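Local atomic coordinates of glycosyl hydrolase (Rhizobium leguminosarum bv. trifolii, PDB entry 5NDX), a protein that probably hydrolyses O-glycosidic bonds as a family 39 glycosidase, being the bacterial orthologue of human alpha-L-iduronidase. Residues A71-S76 and R117-A122; R80-M85 and D125-R130. The protein carries 2 engineered substitutions. All coordinates share one frame; numbering follows the deposited sequence.

Contact 1. Residues A71-S76 and R117-A122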
ATOM      1  N   ALA A  71      13.887   7.046 -35.124  1.00102.67           N
ATOM      2  CA  ALA A  71      14.422   6.228 -34.011  1.00101.29           C
ATOM      3  C   ALA A  71      13.400   6.059 -32.863  1.00 96.85           C
ATOM      4  O   ALA A  71      13.196   4.947 -32.328  1.00 90.90           O
ATOM      5  CB  ALA A  71      15.707   6.865 -33.466  1.00100.70           C
ATOM      6  N   GLY A  72      12.739   7.173 -32.536  1.00 89.30           N
ATOM      7  CA  GLY A  72      12.190   7.401 -31.211  1.00 81.57           C
ATOM      8  C   GLY A  72      10.683   7.481 -31.072  1.00 72.52           C
ATOM      9  O   GLY A  72       9.919   7.057 -31.940  1.00 75.73           O
ATOM     10  N   TYR A  73      10.273   8.054 -29.949  1.00 62.27           N
ATOM     11  CA  TYR A  73       8.925   7.890 -29.446  1.00 55.64           C
ATOM     12  C   TYR A  73       8.391   9.200 -28.991  1.00 52.94           C
ATOM     13  O   TYR A  73       9.151  10.116 -28.728  1.00 52.26           O
ATOM     14  CB  TYR A  73       8.959   6.934 -28.275  1.00 52.31           C
ATOM     15  CG  TYR A  73       9.450   5.568 -28.631  1.00 50.86           C
ATOM     16  CD1 TYR A  73       8.586   4.619 -29.163  1.00 52.49           C
ATOM     17  CD2 TYR A  73      10.789   5.234 -28.470  1.00 51.54           C
ATOM     18  CE1 TYR A  73       9.027   3.348 -29.486  1.00 53.31           C
ATOM     19  CE2 TYR A  73      11.249   3.984 -28.807  1.00 53.71           C
ATOM     20  CZ  TYR A  73      10.362   3.037 -29.308  1.00 53.50           C
ATOM     21  OH  TYR A  73      10.826   1.780 -29.621  1.00 53.81           O
ATOM     22  N   ASP A  74       7.081   9.311 -28.935  1.00 51.81           N
ATOM     23  CA  ASP A  74       6.465  10.409 -28.209  1.00 53.23           C
ATOM     24  C   ASP A  74       6.390   9.956 -26.729  1.00 50.82           C
ATOM     25  O   ASP A  74       5.625   9.066 -26.417  1.00 47.55           O
ATOM     26  CB  ASP A  74       5.065  10.701 -28.761  1.00 52.61           C
ATOM     27  CG  ASP A  74       4.389  11.890 -28.072  1.00 55.57           C
ATOM     28  OD1 ASP A  74       4.881  12.420 -27.056  1.00 55.54           O
ATOM     29  OD2 ASP A  74       3.336  12.333 -28.560  1.00 59.66           O
ATOM     30  N   TRP A  75       7.163  10.614 -25.856  1.00 50.32           N
ATOM     31  CA  TRP A  75       7.253  10.288 -24.430  1.00 49.86           C
ATOM     32  C   TRP A  75       6.268  11.074 -23.550  1.00 50.52           C
ATOM     33  O   TRP A  75       6.297  10.922 -22.315  1.00 49.24           O
ATOM     34  CB  TRP A  75       8.680  10.567 -23.887  1.00 47.32           C
ATOM     35  CG  TRP A  75       9.705   9.763 -24.532  1.00 48.36           C
ATOM     36  CD1 TRP A  75      10.342  10.066 -25.720  1.00 50.16           C
ATOM     37  CD2 TRP A  75      10.249   8.504 -24.101  1.00 47.64           C
ATOM     38  NE1 TRP A  75      11.248   9.090 -26.026  1.00 49.42           N
ATOM     39  CE2 TRP A  75      11.210   8.115 -25.066  1.00 49.43           C
ATOM     40  CE3 TRP A  75      10.009   7.657 -23.017  1.00 47.58           C
ATOM     41  CZ2 TRP A  75      11.935   6.918 -24.969  1.00 49.43           C
ATOM     42  CZ3 TRP A  75      10.737   6.470 -22.914  1.00 48.25           C
ATOM     43  CH2 TRP A  75      11.703   6.116 -23.887  1.00 47.58           C
ATOM     44  N   SER A  76       5.450  11.951 -24.131  1.00 47.32           N
ATOM     45  CA  SER A  76       4.769  12.950 -23.323  1.00 47.15           C
ATOM     46  C   SER A  76       3.743  12.355 -22.331  1.00 44.92           C
ATOM     47  O   SER A  76       3.596  12.910 -21.260  1.00 44.01           O
ATOM     48  CB  SER A  76       4.128  14.018 -24.208  1.00 48.39           C
ATOM     49  OG  SER A  76       3.167  13.415 -25.031  1.00 54.17           O
ATOM     50  N   ARG A 117      15.798  -3.552 -26.458  1.00 52.44           N
ATOM     51  CA  ARG A 117      16.967  -3.127 -25.695  1.00 52.40           C
ATOM     52  C   ARG A 117      17.131  -1.605 -25.766  1.00 52.76           C
ATOM     53  O   ARG A 117      17.339  -0.919 -24.728  1.00 51.50           O
ATOM     54  CB  ARG A 117      18.225  -3.848 -26.160  1.00 50.93           C
ATOM     55  CG  ARG A 117      19.522  -3.397 -25.477  1.00 53.99           C
ATOM     56  CD  ARG A 117      20.758  -3.580 -26.384  1.00 54.97           C
ATOM     57  NE  ARG A 117      20.660  -2.827 -27.644  1.00 58.17           N
ATOM     58  CZ  ARG A 117      21.335  -3.110 -28.784  1.00 62.91           C
ATOM     59  NH1 ARG A 117      22.191  -4.131 -28.864  1.00 61.49           N
ATOM     60  NH2 ARG A 117      21.139  -2.377 -29.873  1.00 61.05           N
ATOM     61  N   ASP A 118      16.991  -1.069 -26.967  1.00 51.62           N
ATOM     62  CA  ASP A 118      17.204   0.362 -27.157  1.00 52.40           C
ATOM     63  C   ASP A 118      16.100   1.189 -26.500  1.00 48.56           C
ATOM     64  O   ASP A 118      16.377   2.254 -26.009  1.00 47.70           O
ATOM     65  CB  ASP A 118      17.311   0.718 -28.639  1.00 55.56           C
ATOM     66  CG  ASP A 118      18.595   0.167 -29.304  1.00 59.45           C
ATOM     67  OD1 ASP A 118      19.576  -0.216 -28.615  1.00 60.44           O
ATOM     68  OD2 ASP A 118      18.602   0.146 -30.541  1.00 60.46           O
ATOM     69  N   LEU A 119      14.863   0.696 -26.518  1.00 46.88           N
ATOM     70  CA  LEU A 119      13.748   1.338 -25.800  1.00 47.14           C
ATOM     71  C   LEU A 119      14.037   1.439 -24.273  1.00 45.35           C
ATOM     72  O   LEU A 119      13.931   2.505 -23.668  1.00 43.22           O
ATOM     73  CB  LEU A 119      12.457   0.581 -26.093  1.00 48.84           C
ATOM     74  CG  LEU A 119      11.278   0.914 -25.188  1.00 48.89           C
ATOM     75  CD1 LEU A 119      10.924   2.386 -25.327  1.00 48.83           C
ATOM     76  CD2 LEU A 119      10.131   0.002 -25.550  1.00 50.10           C
ATOM     77  N   VAL A 120      14.516   0.343 -23.695  1.00 45.44           N
ATOM     78  CA  VAL A 120      14.838   0.285 -22.272  1.00 45.49           C
ATOM     79  C   VAL A 120      15.959   1.280 -21.975  1.00 47.27           C
ATOM     80  O   VAL A 120      15.885   2.102 -21.034  1.00 46.56           O
ATOM     81  CB  VAL A 120      15.158  -1.167 -21.832  1.00 44.90           C
ATOM     82  CG1 VAL A 120      15.651  -1.221 -20.387  1.00 46.00           C
ATOM     83  CG2 VAL A 120      13.923  -2.052 -21.988  1.00 44.36           C
ATOM     84  N   THR A 121      16.994   1.254 -22.803  1.00 45.93           N
ATOM     85  CA  THR A 121      18.100   2.199 -22.659  1.00 43.89           C
ATOM     86  C   THR A 121      17.611   3.631 -22.761  1.00 43.38           C
ATOM     87  O   THR A 121      17.957   4.445 -21.908  1.00 43.93           O
ATOM     88  CB  THR A 121      19.218   1.917 -23.714  1.00 44.81           C
ATOM     89  OG1 THR A 121      19.810   0.645 -23.416  1.00 43.98           O
ATOM     90  CG2 THR A 121      20.309   2.979 -23.654  1.00 44.29           C
ATOM     91  N   ALA A 122      16.795   3.936 -23.774  1.00 42.49           N
ATOM     92  CA  ALA A 122      16.265   5.293 -23.924  1.00 44.40           C
ATOM     93  C   ALA A 122      15.408   5.756 -22.689  1.00 43.52           C
ATOM     94  O   ALA A 122      15.438   6.948 -22.280  1.00 43.69           O
ATOM     95  CB  ALA A 122      15.460   5.403 -25.221  1.00 44.34           C
TER
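Tyr73 lays one face of its ring under the tip of Leu119, whose CD1 sits 4.2 Å from the ring centroid and 27° off the ring normal, a CH-pi contact. The methyl is shifted from the centre toward Tyr73 CE2, the ring atom it approaches most closely, at 3.8 Å. The CA-CB bond of Leu119 does not aim at the loop. With CG anti to the backbone N (chi1 167°), the branch nevertheless swings CD1 over the phenol, and the same methyl lies 4.1 Å from CH2 of Trp75. A leucine suits this place because one methyl, CD1, at the end of a flexible branch can touch both rings. One helical turn further on, Ala122 offers just a methyl, and this lets the broad indole come close: CB is 3.8 Å from Trp75 CZ2, approaching obliquely. The two aromatic residues also brace each other, since CB of Tyr73 packs over the rim of one indole face.

In the fold these residues lie at the periphery of a TIM barrel. Strand 73-74 pairs with 66-67 in a small hairpin between barrel strand 55-58 and helix 76-87, and Tyr73 of this strand, with Trp75 just after it, rests against helix 110-131, which follows the next barrel strand, 91-95. Leu65 also touches both Trp75 and Leu119.

Polar groups take over away from this apolar patch. Asp74, between the two aromatics, turns its side chain from helix 110-131 and caps the start of helix 76-87: its OD1 accepts from Ser76 N at 3.0 Å and from Ser76 OG at 2.8 Å, both donors coming from one face of the carboxylate. On helix 110-131, the exposed Asp118 is gripped side-on by its neighbour Arg117, with NE and NH2 both converging on OD1, NH2 at 2.9 Å.

Contact 2. Residues R80-M85 and D125-R130. With SO4 (sulfate ion), chain L.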
ATOM      1  N   ARG A  80       4.053  12.428 -18.047  1.00 41.54           N
ATOM      2  CA  ARG A  80       2.997  12.833 -17.148  1.00 44.77           C
ATOM      3  C   ARG A  80       2.719  11.765 -16.094  1.00 40.52           C
ATOM      4  O   ARG A  80       2.521  12.091 -14.955  1.00 38.80           O
ATOM      5  CB  ARG A  80       1.710  13.157 -17.921  1.00 48.27           C
ATOM      6  CG  ARG A  80       1.850  14.493 -18.671  1.00 51.46           C
ATOM      7  CD  ARG A  80       0.736  14.748 -19.687  1.00 53.25           C
ATOM      8  NE  ARG A  80      -0.611  14.576 -19.103  1.00 57.83           N
ATOM      9  CZ  ARG A  80      -1.751  14.391 -19.794  1.00 60.23           C
ATOM     10  NH1 ARG A  80      -1.770  14.342 -21.131  1.00 63.41           N
ATOM     11  NH2 ARG A  80      -2.898  14.249 -19.141  1.00 63.05           N
ATOM     12  N   ALA A  81       2.758  10.507 -16.495  1.00 39.09           N
ATOM     13  CA  ALA A  81       2.447   9.395 -15.623  1.00 39.27           C
ATOM     14  C   ALA A  81       3.525   9.215 -14.539  1.00 40.78           C
ATOM     15  O   ALA A  81       3.200   9.067 -13.360  1.00 38.69           O
ATOM     16  CB  ALA A  81       2.305   8.120 -16.431  1.00 38.52           C
ATOM     17  N   LEU A  82       4.789   9.237 -14.941  1.00 38.08           N
ATOM     18  CA  LEU A  82       5.888   9.181 -13.980  1.00 37.89           C
ATOM     19  C   LEU A  82       5.964  10.430 -13.140  1.00 38.81           C
ATOM     20  O   LEU A  82       6.237  10.325 -11.932  1.00 37.19           O
ATOM     21  CB  LEU A  82       7.217   8.881 -14.639  1.00 38.77           C
ATOM     22  CG  LEU A  82       7.230   7.534 -15.381  1.00 41.40           C
ATOM     23  CD1 LEU A  82       8.542   7.325 -16.108  1.00 41.35           C
ATOM     24  CD2 LEU A  82       6.961   6.381 -14.422  1.00 41.67           C
ATOM     25  N   ASP A  83       5.716  11.604 -13.728  1.00 39.07           N
ATOM     26  CA  ASP A  83       5.791  12.835 -12.949  1.00 39.08           C
ATOM     27  C   ASP A  83       4.782  12.827 -11.792  1.00 38.29           C
ATOM     28  O   ASP A  83       5.104  13.290 -10.711  1.00 36.51           O
ATOM     29  CB  ASP A  83       5.508  14.074 -13.790  1.00 40.50           C
ATOM     30  CG  ASP A  83       6.660  14.488 -14.678  1.00 40.91           C
ATOM     31  OD1 ASP A  83       7.795  13.974 -14.607  1.00 42.22           O
ATOM     32  OD2 ASP A  83       6.372  15.338 -15.511  1.00 40.63           O
ATOM     33  N   VAL A  84       3.560  12.339 -12.011  1.00 39.91           N
ATOM     34  CA  VAL A  84       2.603  12.286 -10.895  1.00 40.72           C
ATOM     35  C   VAL A  84       3.035  11.374  -9.773  1.00 37.80           C
ATOM     36  O   VAL A  84       2.722  11.671  -8.635  1.00 38.01           O
ATOM     37  CB  VAL A  84       1.107  11.824 -11.163  1.00 42.61           C
ATOM     38  CG1 VAL A  84       0.270  12.991 -11.433  1.00 46.96           C
ATOM     39  CG2 VAL A  84       0.921  10.688 -12.112  1.00 40.48           C
ATOM     40  N   MET A  85       3.665  10.252 -10.095  1.00 37.05           N
ATOM     41  CA  MET A  85       4.215   9.399  -9.048  1.00 37.94           C
ATOM     42  C   MET A  85       5.280  10.132  -8.233  1.00 37.13           C
ATOM     43  O   MET A  85       5.143  10.245  -7.022  1.00 36.59           O
ATOM     44  CB  MET A  85       4.826   8.138  -9.610  1.00 39.96           C
ATOM     45  CG  MET A  85       3.868   7.237 -10.362  1.00 42.31           C
ATOM     46  SD  MET A  85       4.767   5.688 -10.563  1.00 44.30           S
ATOM     47  CE  MET A  85       3.761   5.071 -11.858  1.00 45.38           C
ATOM     48  N   ASP A 125      17.840   6.450 -19.872  1.00 45.67           N
ATOM     49  CA  ASP A 125      18.488   7.703 -20.237  1.00 47.57           C
ATOM     50  C   ASP A 125      17.600   8.937 -20.021  1.00 42.23           C
ATOM     51  O   ASP A 125      18.000   9.900 -19.414  1.00 40.89           O
ATOM     52  CB  ASP A 125      18.952   7.655 -21.693  1.00 52.24           C
ATOM     53  CG  ASP A 125      19.766   8.863 -22.052  1.00 56.55           C
ATOM     54  OD1 ASP A 125      20.916   8.908 -21.602  1.00 60.93           O
ATOM     55  OD2 ASP A 125      19.215   9.777 -22.701  1.00 61.92           O
ATOM     56  N   ARG A 126      16.377   8.888 -20.491  1.00 41.29           N
ATOM     57  CA  ARG A 126      15.497  10.013 -20.325  1.00 40.75           C
ATOM     58  C   ARG A 126      15.141  10.325 -18.848  1.00 40.82           C
ATOM     59  O   ARG A 126      15.171  11.503 -18.438  1.00 40.88           O
ATOM     60  CB  ARG A 126      14.247   9.768 -21.102  1.00 41.94           C
ATOM     61  CG  ARG A 126      13.287  10.926 -21.074  1.00 42.62           C
ATOM     62  CD  ARG A 126      12.076  10.551 -21.899  1.00 43.17           C
ATOM     63  NE  ARG A 126      11.162  11.682 -21.967  1.00 44.44           N
ATOM     64  CZ  ARG A 126      11.331  12.741 -22.762  1.00 49.08           C
ATOM     65  NH1 ARG A 126      12.386  12.832 -23.572  1.00 49.32           N
ATOM     66  NH2 ARG A 126      10.455  13.734 -22.742  1.00 49.06           N
ATOM     67  N   TYR A 127      14.808   9.298 -18.058  1.00 39.29           N
ATOM     68  CA  TYR A 127      14.249   9.563 -16.736  1.00 38.65           C
ATOM     69  C   TYR A 127      15.369   9.822 -15.754  1.00 38.98           C
ATOM     70  O   TYR A 127      15.211  10.616 -14.846  1.00 37.39           O
ATOM     71  CB  TYR A 127      13.169   8.512 -16.327  1.00 37.79           C
ATOM     72  CG  TYR A 127      11.994   8.653 -17.254  1.00 37.07           C
ATOM     73  CD1 TYR A 127      11.278   9.852 -17.314  1.00 37.28           C
ATOM     74  CD2 TYR A 127      11.618   7.637 -18.112  1.00 37.19           C
ATOM     75  CE1 TYR A 127      10.221  10.011 -18.208  1.00 37.59           C
ATOM     76  CE2 TYR A 127      10.607   7.820 -19.045  1.00 37.31           C
ATOM     77  CZ  TYR A 127       9.914   9.006 -19.081  1.00 37.58           C
ATOM     78  OH  TYR A 127       8.913   9.173 -19.991  1.00 38.42           O
ATOM     79  N   GLY A 128      16.538   9.235 -16.011  1.00 41.80           N
ATOM     80  CA  GLY A 128      17.760   9.576 -15.275  1.00 40.51           C
ATOM     81  C   GLY A 128      18.132  11.044 -15.435  1.00 39.77           C
ATOM     82  O   GLY A 128      18.476  11.702 -14.462  1.00 37.61           O
ATOM     83  N   ALA A 129      17.995  11.561 -16.651  1.00 40.16           N
ATOM     84  CA  ALA A 129      18.168  12.995 -16.908  1.00 40.48           C
ATOM     85  C   ALA A 129      17.077  13.860 -16.284  1.00 41.60           C
ATOM     86  O   ALA A 129      17.357  14.938 -15.754  1.00 39.61           O
ATOM     87  CB  ALA A 129      18.187  13.249 -18.393  1.00 40.65           C
ATOM     88  N   ARG A 130      15.823  13.408 -16.392  1.00 39.98           N
ATOM     89  CA  ARG A 130      14.685  14.225 -15.951  1.00 40.06           C
ATOM     90  C   ARG A 130      14.628  14.337 -14.433  1.00 39.14           C
ATOM     91  O   ARG A 130      14.363  15.411 -13.902  1.00 41.94           O
ATOM     92  CB  ARG A 130      13.364  13.604 -16.470  1.00 40.49           C
ATOM     93  CG  ARG A 130      12.115  14.457 -16.360  1.00 39.61           C
ATOM     94  CD  ARG A 130      10.907  13.647 -16.875  1.00 40.19           C
ATOM     95  NE  ARG A 130       9.671  14.405 -16.814  1.00 40.39           N
ATOM     96  CZ  ARG A 130       9.316  15.350 -17.693  1.00 42.54           C
ATOM     97  NH1 ARG A 130      10.128  15.685 -18.665  1.00 43.90           N
ATOM     98  NH2 ARG A 130       8.176  16.009 -17.575  1.00 41.23           N
TER
HETATM   99  S   SO4 L 711      11.436  15.366 -26.194  1.00 91.49           S
HETATM  100  O1  SO4 L 711      10.506  15.848 -25.121  1.00 87.26           O
HETATM  101  O2  SO4 L 711      12.808  15.255 -25.616  1.00 89.43           O
HETATM  102  O3  SO4 L 711      11.036  14.033 -26.746  1.00 81.26           O
HETATM  103  O4  SO4 L 711      11.424  16.372 -27.302  1.00 92.51           O
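Arg130 of one helix and Asp83 of the other form a two-pronged salt bridge. From CB the arginine chain leaves with CG anti to the backbone N (chi1 -168°) and stays extended through to NE, the reach needed to bridge the 9.5 Å between CA of Asp83 and CA of Arg130. CB and CG serve as the spacer; CD comes within 3.9 Å of Asp83 OD1. NE then donates to that OD1 at 2.9 Å, and NH2 to OD2 at 2.8 Å. Both bonds are almost straight and use the syn lone pairs, while the carboxylate and guanidinium planes lie 11° apart, so the two-point grip fixes the rotation of each group against the other. CZ merely carries this edge, and NH1 makes a long, weak ion pair with Asp79. Asp83 OD1 is further bound by Tyr131 OH, which helps fix the carboxylate.

Deeper in, Leu82 points CD1 squarely at the middle of the Tyr127 ring, 3.5 Å from its centroid and 7° off the normal. The opposite face is covered by CG of Arg126, leaving the phenol sandwiched between aliphatic groups, while its OH bonds to Asp79. Tyrosine suits the site because its ring packs inside and its hydroxyl reaches the polar rim. Arg126 itself forms a salt bridge with Asp79 and binds a sulfate, probably from the crystallisation liquor, through NH1 and NH2. Leu82 also touches Phe94 of strand 91-95, as expected where neighbouring outer helices pack on the parallel strands of a TIM barrel.

How the contacts relate
Both contacts use helix 110-131 and dock onto it successive pieces of one connection: strand 73-74, then helix 76-87. The centre of contact 1 lies about 30 Å from the centre of the chain, that of contact 2 about 21 Å. In the outer one, segments 71-76 and 117-122 meet by apolar packing. Contact 2 is a helix-helix interface in the outer helical layer of the barrel, and adds a salt bridge at its exposed rim to a leucine-tyrosine core. Each mixes buried and more exposed residues. The two join physically, as Trp75 CB lies 3.3 Å from Arg126 NE and Trp75 CE3 lies 3.6 Å from Tyr127 OH, making one continuous seam along the helix.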